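GTP-binding protein (Thermus thermophilus, PDB 2DBY) binds guanine nucleotide, seen here as GDP, and is probably a ribosome-binding ATPase of the YchF/OLA1 branch of the OBG GTPases. Local coordinates at residues A[123-131]-A[223-231]; A[320-329]-A[358-366]. One frame throughout, in Å; residues are numbered along the deposited sequence.

Contact 1 (A[123-131]-A[223-231])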
# COMPACT_ATOMS: atom_id res chain seq x y z
N ASP A 123 -0.85 -24.43 11.43
CA ASP A 123 0.08 -23.47 12.00
C ASP A 123 0.30 -22.31 11.02
O ASP A 123 0.81 -22.51 9.91
CB ASP A 123 1.41 -24.15 12.32
CG ASP A 123 2.46 -23.18 12.84
OD1 ASP A 123 3.58 -23.63 13.14
OD2 ASP A 123 2.16 -21.97 12.94
N PRO A 124 -0.08 -21.09 11.42
CA PRO A 124 0.09 -19.93 10.54
C PRO A 124 1.54 -19.70 10.09
O PRO A 124 1.78 -19.32 8.94
CB PRO A 124 -0.46 -18.77 11.38
CG PRO A 124 -0.19 -19.22 12.80
CD PRO A 124 -0.61 -20.67 12.73
N LEU A 125 2.50 -19.91 10.98
CA LEU A 125 3.88 -19.70 10.56
C LEU A 125 4.25 -20.65 9.40
O LEU A 125 5.08 -20.30 8.55
CB LEU A 125 4.82 -19.88 11.75
CG LEU A 125 5.19 -18.58 12.48
CD1 LEU A 125 3.94 -17.77 12.80
CD2 LEU A 125 5.97 -18.90 13.75
N GLU A 126 3.61 -21.82 9.34
CA GLU A 126 3.89 -22.79 8.28
C GLU A 126 3.41 -22.24 6.94
O GLU A 126 4.10 -22.36 5.93
CB GLU A 126 3.20 -24.13 8.58
CG GLU A 126 3.96 -25.32 8.03
CD GLU A 126 5.23 -25.61 8.83
OE1 GLU A 126 5.12 -26.16 9.95
OE2 GLU A 126 6.34 -25.27 8.34
N ASP A 127 2.22 -21.64 6.93
CA ASP A 127 1.68 -21.03 5.71
C ASP A 127 2.63 -19.94 5.21
O ASP A 127 2.91 -19.86 4.01
CB ASP A 127 0.32 -20.40 6.00
CG ASP A 127 -0.81 -21.40 5.96
OD1 ASP A 127 -0.52 -22.62 5.94
OD2 ASP A 127 -1.98 -20.95 5.93
N ALA A 128 3.08 -19.08 6.11
CA ALA A 128 3.97 -17.98 5.73
C ALA A 128 5.24 -18.54 5.08
O ALA A 128 5.70 -18.04 4.06
CB ALA A 128 4.33 -17.14 6.95
N GLU A 129 5.81 -19.58 5.68
CA GLU A 129 7.02 -20.18 5.13
C GLU A 129 6.80 -20.84 3.76
O GLU A 129 7.69 -20.82 2.92
CB GLU A 129 7.60 -21.21 6.11
CG GLU A 129 8.89 -21.84 5.59
CD GLU A 129 9.48 -22.88 6.54
OE1 GLU A 129 10.56 -23.43 6.20
OE2 GLU A 129 8.87 -23.14 7.60
N VAL A 130 5.61 -21.42 3.55
CA VAL A 130 5.31 -22.06 2.26
C VAL A 130 5.36 -21.02 1.15
O VAL A 130 6.01 -21.23 0.13
CB VAL A 130 3.91 -22.75 2.26
CG1 VAL A 130 3.50 -23.10 0.82
CG2 VAL A 130 3.96 -24.02 3.10
N VAL A 131 4.67 -19.90 1.34
CA VAL A 131 4.69 -18.88 0.31
C VAL A 131 6.08 -18.29 0.15
O VAL A 131 6.57 -18.15 -0.97
CB VAL A 131 3.69 -17.74 0.63
CG1 VAL A 131 3.89 -16.55 -0.33
CG2 VAL A 131 2.27 -18.29 0.50
N GLN A 223 -1.25 -17.59 18.61
CA GLN A 223 -1.00 -17.64 17.19
C GLN A 223 -0.65 -16.25 16.65
O GLN A 223 0.26 -16.11 15.81
CB GLN A 223 -2.21 -18.24 16.46
CG GLN A 223 -2.38 -19.73 16.77
CD GLN A 223 -3.50 -20.37 15.98
OE1 GLN A 223 -4.65 -19.95 16.06
NE2 GLN A 223 -3.16 -21.39 15.20
N VAL A 224 -1.36 -15.22 17.11
CA VAL A 224 -1.08 -13.84 16.68
C VAL A 224 0.31 -13.45 17.22
O VAL A 224 1.10 -12.82 16.53
CB VAL A 224 -2.12 -12.84 17.22
CG1 VAL A 224 -1.72 -11.39 16.88
CG2 VAL A 224 -3.48 -13.17 16.61
N GLU A 225 0.60 -13.83 18.46
CA GLU A 225 1.92 -13.53 19.01
C GLU A 225 3.04 -14.18 18.18
O GLU A 225 4.09 -13.57 17.95
CB GLU A 225 1.99 -13.98 20.47
CG GLU A 225 1.29 -13.01 21.38
CD GLU A 225 1.89 -11.61 21.27
OE1 GLU A 225 3.12 -11.51 21.03
OE2 GLU A 225 1.16 -10.62 21.42
N ALA A 226 2.83 -15.42 17.73
CA ALA A 226 3.84 -16.11 16.91
C ALA A 226 3.99 -15.37 15.59
O ALA A 226 5.10 -15.22 15.08
CB ALA A 226 3.45 -17.56 16.65
N VAL A 227 2.86 -14.93 15.03
CA VAL A 227 2.90 -14.17 13.78
C VAL A 227 3.71 -12.87 13.94
O VAL A 227 4.49 -12.51 13.05
CB VAL A 227 1.45 -13.87 13.27
CG1 VAL A 227 1.46 -12.81 12.14
CG2 VAL A 227 0.85 -15.16 12.77
N ARG A 228 3.55 -12.16 15.07
CA ARG A 228 4.32 -10.94 15.30
C ARG A 228 5.82 -11.28 15.37
O ARG A 228 6.66 -10.53 14.85
CB ARG A 228 3.88 -10.24 16.61
CG ARG A 228 2.45 -9.68 16.55
CD ARG A 228 2.11 -8.89 17.78
NE ARG A 228 0.71 -8.42 17.80
CZ ARG A 228 0.21 -7.44 17.05
NH1 ARG A 228 0.99 -6.79 16.19
NH2 ARG A 228 -1.07 -7.11 17.16
N ARG A 229 6.16 -12.39 16.02
CA ARG A 229 7.56 -12.84 16.14
C ARG A 229 8.18 -13.11 14.76
O ARG A 229 9.31 -12.65 14.47
CB ARG A 229 7.61 -14.10 17.04
CG ARG A 229 8.94 -14.85 17.09
CD ARG A 229 8.98 -15.77 18.35
NE ARG A 229 7.80 -16.63 18.52
CZ ARG A 229 7.57 -17.74 17.82
NH1 ARG A 229 8.45 -18.14 16.90
NH2 ARG A 229 6.49 -18.49 18.05
N LYS A 230 7.45 -13.84 13.92
CA LYS A 230 7.91 -14.16 12.57
C LYS A 230 7.99 -12.89 11.74
O LYS A 230 8.88 -12.75 10.90
CB LYS A 230 6.93 -15.12 11.88
CG LYS A 230 7.33 -15.48 10.45
CD LYS A 230 8.51 -16.43 10.43
CE LYS A 230 8.68 -17.09 9.06
NZ LYS A 230 7.47 -17.86 8.65
N ALA A 231 7.04 -11.99 11.94
CA ALA A 231 7.03 -10.73 11.19
C ALA A 231 8.33 -9.97 11.44
O ALA A 231 8.91 -9.37 10.52
CB ALA A 231 5.83 -9.85 11.62
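Leu-125 of the helix beginning at Pro-124 is a knob in a hole formed by Ala-226, Val-227, Arg-229 and Lys-230 of segment 223-231, part of helix 222-234, within the P-loop GTPase domain. The two helix segments run roughly the same way, 33° apart, and lie side by side over the central sheet, where Pro-124 and Val-227 both rest on Leu-107 of strand 102-108.

Apolar packing does most of the joining. Leu-125 CD1 lies 3.9 Å from Ala-226 CB and 4.0 Å from Val-227 CG2; the small alanine lets the branched leucine come close to the backbone. Pro-124, a residue well suited to a helix's first turn, sets CB 4.1 Å from Val-227 CG2.

One polar bond, within 123-131, starts the first helix as an Asx turn: Asp-123 OD2 takes the Leu-125 N-H at 2.9 Å from above its carboxylate plane, fixing the turn from which the knob projects.

The aliphatic part of Lys-230 slides past Leu-125 in the opposite direction, CB 3.9 Å from Leu-125 CG. With CG anti to the backbone N (chi1 179°), bends at chi2 and chi4 bring NZ back against the first helix, 3.6 Å from Ala-128 CB.

Contact 2 (A[320-329]-A[358-366]); sequences GFIRAEVIPW and DGDVIYVLF. With FMT (formic acid), chain D.
Glu-325 and Tyr-363 lie side by side and point the same way, the carboxylate turned 63° from the phenol ring. With CG anti to the carbonyl carbon (chi1 -57°) and the chain extended, Glu-325 lays OE2 at the ring's edge, 3.3 Å from Tyr-363 CD2. Leu-365 crosses the glutamate at about a right angle, CD2 3.2 Å from Glu-325 OE2, while its CD1 lies obliquely against the Arg-323 side chain. Glu-325 OE1 salt-bridges Lys-342, which suits a buried acid; replacing the glutamate by alanine is likely to leave that lysine without its charge partner and a gap beside the Tyr-363 ring.

Arg-323, Glu-325, Tyr-363 and Leu-365 share one face of antiparallel strands 323-328 and 360-365, flanked by 348-350 and 284-290, consistent with a ubiquitin-like TGS domain. Hydrogen bonds run from Glu-325 N to Tyr-363 O (2.9 Å) and Tyr-363 N to Glu-325 O (3.0 Å). Val-364 N donates almost straight to O1 of a formic acid (2.8 Å), probably from the crystallisation liquor. On the other face the small Ala-324 packs CB 3.8 Å from Ile-362 CG2.

Trp-329 N donates to Gly-359 O (2.9 Å); a CB on Gly-359 (phi 89°) would crowd Trp-329 CD1.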
# COMPACT_ATOMS: atom_id res chain seq x y z
N GLY A 320 3.15 21.88 -18.03
CA GLY A 320 2.78 23.28 -17.91
C GLY A 320 2.99 23.83 -16.50
O GLY A 320 2.64 24.99 -16.22
N PHE A 321 3.56 23.01 -15.63
CA PHE A 321 3.81 23.40 -14.24
C PHE A 321 4.86 24.48 -14.17
O PHE A 321 5.96 24.33 -14.70
CB PHE A 321 4.32 22.21 -13.41
CG PHE A 321 4.53 22.53 -11.95
CD1 PHE A 321 3.48 22.48 -11.04
CD2 PHE A 321 5.79 22.91 -11.48
CE1 PHE A 321 3.67 22.80 -9.69
CE2 PHE A 321 6.00 23.23 -10.14
CZ PHE A 321 4.93 23.18 -9.24
N ILE A 322 4.52 25.58 -13.51
CA ILE A 322 5.44 26.68 -13.33
C ILE A 322 5.76 26.73 -11.84
O ILE A 322 6.93 26.75 -11.44
CB ILE A 322 4.80 28.01 -13.75
CG1 ILE A 322 4.19 27.87 -15.14
CG2 ILE A 322 5.86 29.11 -13.73
CD1 ILE A 322 3.49 29.11 -15.59
N ARG A 323 4.70 26.73 -11.03
CA ARG A 323 4.81 26.75 -9.57
C ARG A 323 3.45 26.43 -8.96
O ARG A 323 2.44 26.37 -9.67
CB ARG A 323 5.27 28.13 -9.09
CG ARG A 323 4.33 29.25 -9.48
CD ARG A 323 4.79 30.59 -8.93
NE ARG A 323 3.81 31.64 -9.18
CZ ARG A 323 3.85 32.84 -8.61
NH1 ARG A 323 4.83 33.15 -7.77
NH2 ARG A 323 2.91 33.74 -8.89
N ALA A 324 3.41 26.21 -7.65
CA ALA A 324 2.14 25.91 -6.98
C ALA A 324 2.06 26.45 -5.56
O ALA A 324 3.06 26.52 -4.86
CB ALA A 324 1.90 24.39 -6.97
N GLU A 325 0.86 26.85 -5.14
CA GLU A 325 0.66 27.34 -3.80
C GLU A 325 0.53 26.05 -2.97
O GLU A 325 -0.16 25.11 -3.37
CB GLU A 325 -0.65 28.13 -3.72
CG GLU A 325 -0.75 29.32 -4.68
CD GLU A 325 -2.19 29.77 -4.88
OE1 GLU A 325 -2.90 30.00 -3.88
OE2 GLU A 325 -2.61 29.90 -6.05
N VAL A 326 1.19 26.02 -1.82
CA VAL A 326 1.18 24.86 -0.95
C VAL A 326 1.04 25.29 0.50
O VAL A 326 1.68 26.25 0.93
CB VAL A 326 2.51 24.07 -1.05
CG1 VAL A 326 2.46 22.83 -0.16
CG2 VAL A 326 2.79 23.72 -2.50
N ILE A 327 0.22 24.56 1.25
CA ILE A 327 0.03 24.85 2.66
C ILE A 327 -0.50 23.60 3.33
O ILE A 327 -1.33 22.90 2.76
CB ILE A 327 -0.98 26.04 2.86
CG1 ILE A 327 -1.22 26.29 4.35
CG2 ILE A 327 -2.30 25.73 2.13
CD1 ILE A 327 -2.19 27.44 4.65
N PRO A 328 0.01 23.27 4.52
CA PRO A 328 -0.42 22.10 5.30
C PRO A 328 -1.92 22.25 5.54
O PRO A 328 -2.39 23.34 5.86
CB PRO A 328 0.36 22.23 6.58
CG PRO A 328 1.62 22.91 6.14
CD PRO A 328 1.16 23.94 5.16
N TRP A 329 -2.67 21.16 5.43
CA TRP A 329 -4.10 21.25 5.59
C TRP A 329 -4.52 21.89 6.91
O TRP A 329 -5.50 22.62 6.96
CB TRP A 329 -4.75 19.86 5.50
CG TRP A 329 -4.48 19.03 6.72
CD1 TRP A 329 -3.36 18.30 6.98
CD2 TRP A 329 -5.32 18.92 7.88
NE1 TRP A 329 -3.43 17.74 8.22
CE2 TRP A 329 -4.63 18.10 8.80
CE3 TRP A 329 -6.57 19.43 8.23
CZ2 TRP A 329 -5.15 17.78 10.06
CZ3 TRP A 329 -7.09 19.11 9.49
CH2 TRP A 329 -6.38 18.29 10.38
N ASP A 358 2.86 14.68 3.14
CA ASP A 358 1.53 14.22 3.46
C ASP A 358 0.76 15.38 4.11
O ASP A 358 1.30 16.10 4.96
CB ASP A 358 1.60 13.04 4.41
CG ASP A 358 0.26 12.42 4.64
OD1 ASP A 358 -0.44 12.82 5.59
OD2 ASP A 358 -0.08 11.52 3.86
N GLY A 359 -0.49 15.55 3.69
CA GLY A 359 -1.35 16.60 4.23
C GLY A 359 -1.27 17.94 3.52
O GLY A 359 -2.03 18.87 3.83
N ASP A 360 -0.37 18.06 2.56
CA ASP A 360 -0.24 19.32 1.81
C ASP A 360 -1.51 19.60 1.01
O ASP A 360 -2.11 18.67 0.45
CB ASP A 360 0.91 19.22 0.79
CG ASP A 360 2.26 19.54 1.39
OD1 ASP A 360 2.32 20.02 2.54
OD2 ASP A 360 3.28 19.30 0.69
N VAL A 361 -1.92 20.86 0.94
CA VAL A 361 -3.06 21.24 0.11
C VAL A 361 -2.37 22.03 -1.00
O VAL A 361 -1.58 22.93 -0.70
CB VAL A 361 -4.05 22.15 0.84
CG1 VAL A 361 -5.23 22.44 -0.08
CG2 VAL A 361 -4.54 21.45 2.12
N ILE A 362 -2.69 21.72 -2.25
CA ILE A 362 -2.03 22.35 -3.40
C ILE A 362 -2.97 23.00 -4.41
O ILE A 362 -4.07 22.48 -4.69
CB ILE A 362 -1.18 21.29 -4.16
CG1 ILE A 362 -0.15 20.67 -3.22
CG2 ILE A 362 -0.48 21.92 -5.35
CD1 ILE A 362 0.56 19.43 -3.83
N TYR A 363 -2.55 24.15 -4.93
CA TYR A 363 -3.31 24.82 -6.00
C TYR A 363 -2.23 25.15 -7.05
O TYR A 363 -1.32 25.94 -6.78
CB TYR A 363 -4.00 26.10 -5.52
CG TYR A 363 -4.96 26.62 -6.57
CD1 TYR A 363 -6.17 25.98 -6.82
CD2 TYR A 363 -4.62 27.71 -7.38
CE1 TYR A 363 -7.02 26.40 -7.85
CE2 TYR A 363 -5.46 28.13 -8.41
CZ TYR A 363 -6.65 27.47 -8.64
OH TYR A 363 -7.49 27.87 -9.65
N VAL A 364 -2.33 24.53 -8.21
CA VAL A 364 -1.33 24.71 -9.27
C VAL A 364 -1.53 25.96 -10.12
O VAL A 364 -2.62 26.21 -10.63
CB VAL A 364 -1.30 23.50 -10.21
CG1 VAL A 364 -0.14 23.63 -11.20
CG2 VAL A 364 -1.17 22.20 -9.41
N LEU A 365 -0.45 26.71 -10.28
CA LEU A 365 -0.47 27.93 -11.08
C LEU A 365 -0.03 27.56 -12.51
O LEU A 365 1.13 27.23 -12.75
CB LEU A 365 0.47 28.97 -10.45
CG LEU A 365 0.11 29.25 -8.98
CD1 LEU A 365 1.16 30.13 -8.32
CD2 LEU A 365 -1.27 29.89 -8.91
N PHE A 366 -1.00 27.61 -13.43
CA PHE A 366 -0.81 27.26 -14.84
C PHE A 366 -0.69 25.74 -15.01
O PHE A 366 -1.64 25.13 -15.54
CB PHE A 366 0.42 27.94 -15.43
CG PHE A 366 0.21 29.38 -15.78
CD1 PHE A 366 0.51 30.39 -14.87
CD2 PHE A 366 -0.31 29.74 -17.03
CE1 PHE A 366 0.30 31.73 -15.19
CE2 PHE A 366 -0.52 31.08 -17.36
CZ PHE A 366 -0.22 32.07 -16.44
C FMT D . -5.54 22.41 -8.50
O1 FMT D . -4.58 23.06 -8.88
O2 FMT D . -6.67 22.40 -9.22

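How the contacts relate
Contact 1 and contact 2 belong to different parts of the chain, on opposite sides of its centre: their centres are 44 Å apart and their nearest atoms about 22 Å. They follow in series, contact 1 closing before contact 2 opens. The helix pair 123-131/223-231 lies near the nucleotide: the side chain of Gln-223 is about 11 Å from the bound GDP and about 6 Å from that of GDP-binding Arg-108, while the Pro-124 side chain is about 8 Å from that of Val-12 in the P-loop. The strand pair 320-329/358-366 is away from the annotated sites. One contact thus packs helices beside the nucleotide-binding core; the other joins two C-terminal strands, where 360-365 also bonds through its backbone to strand 284-290.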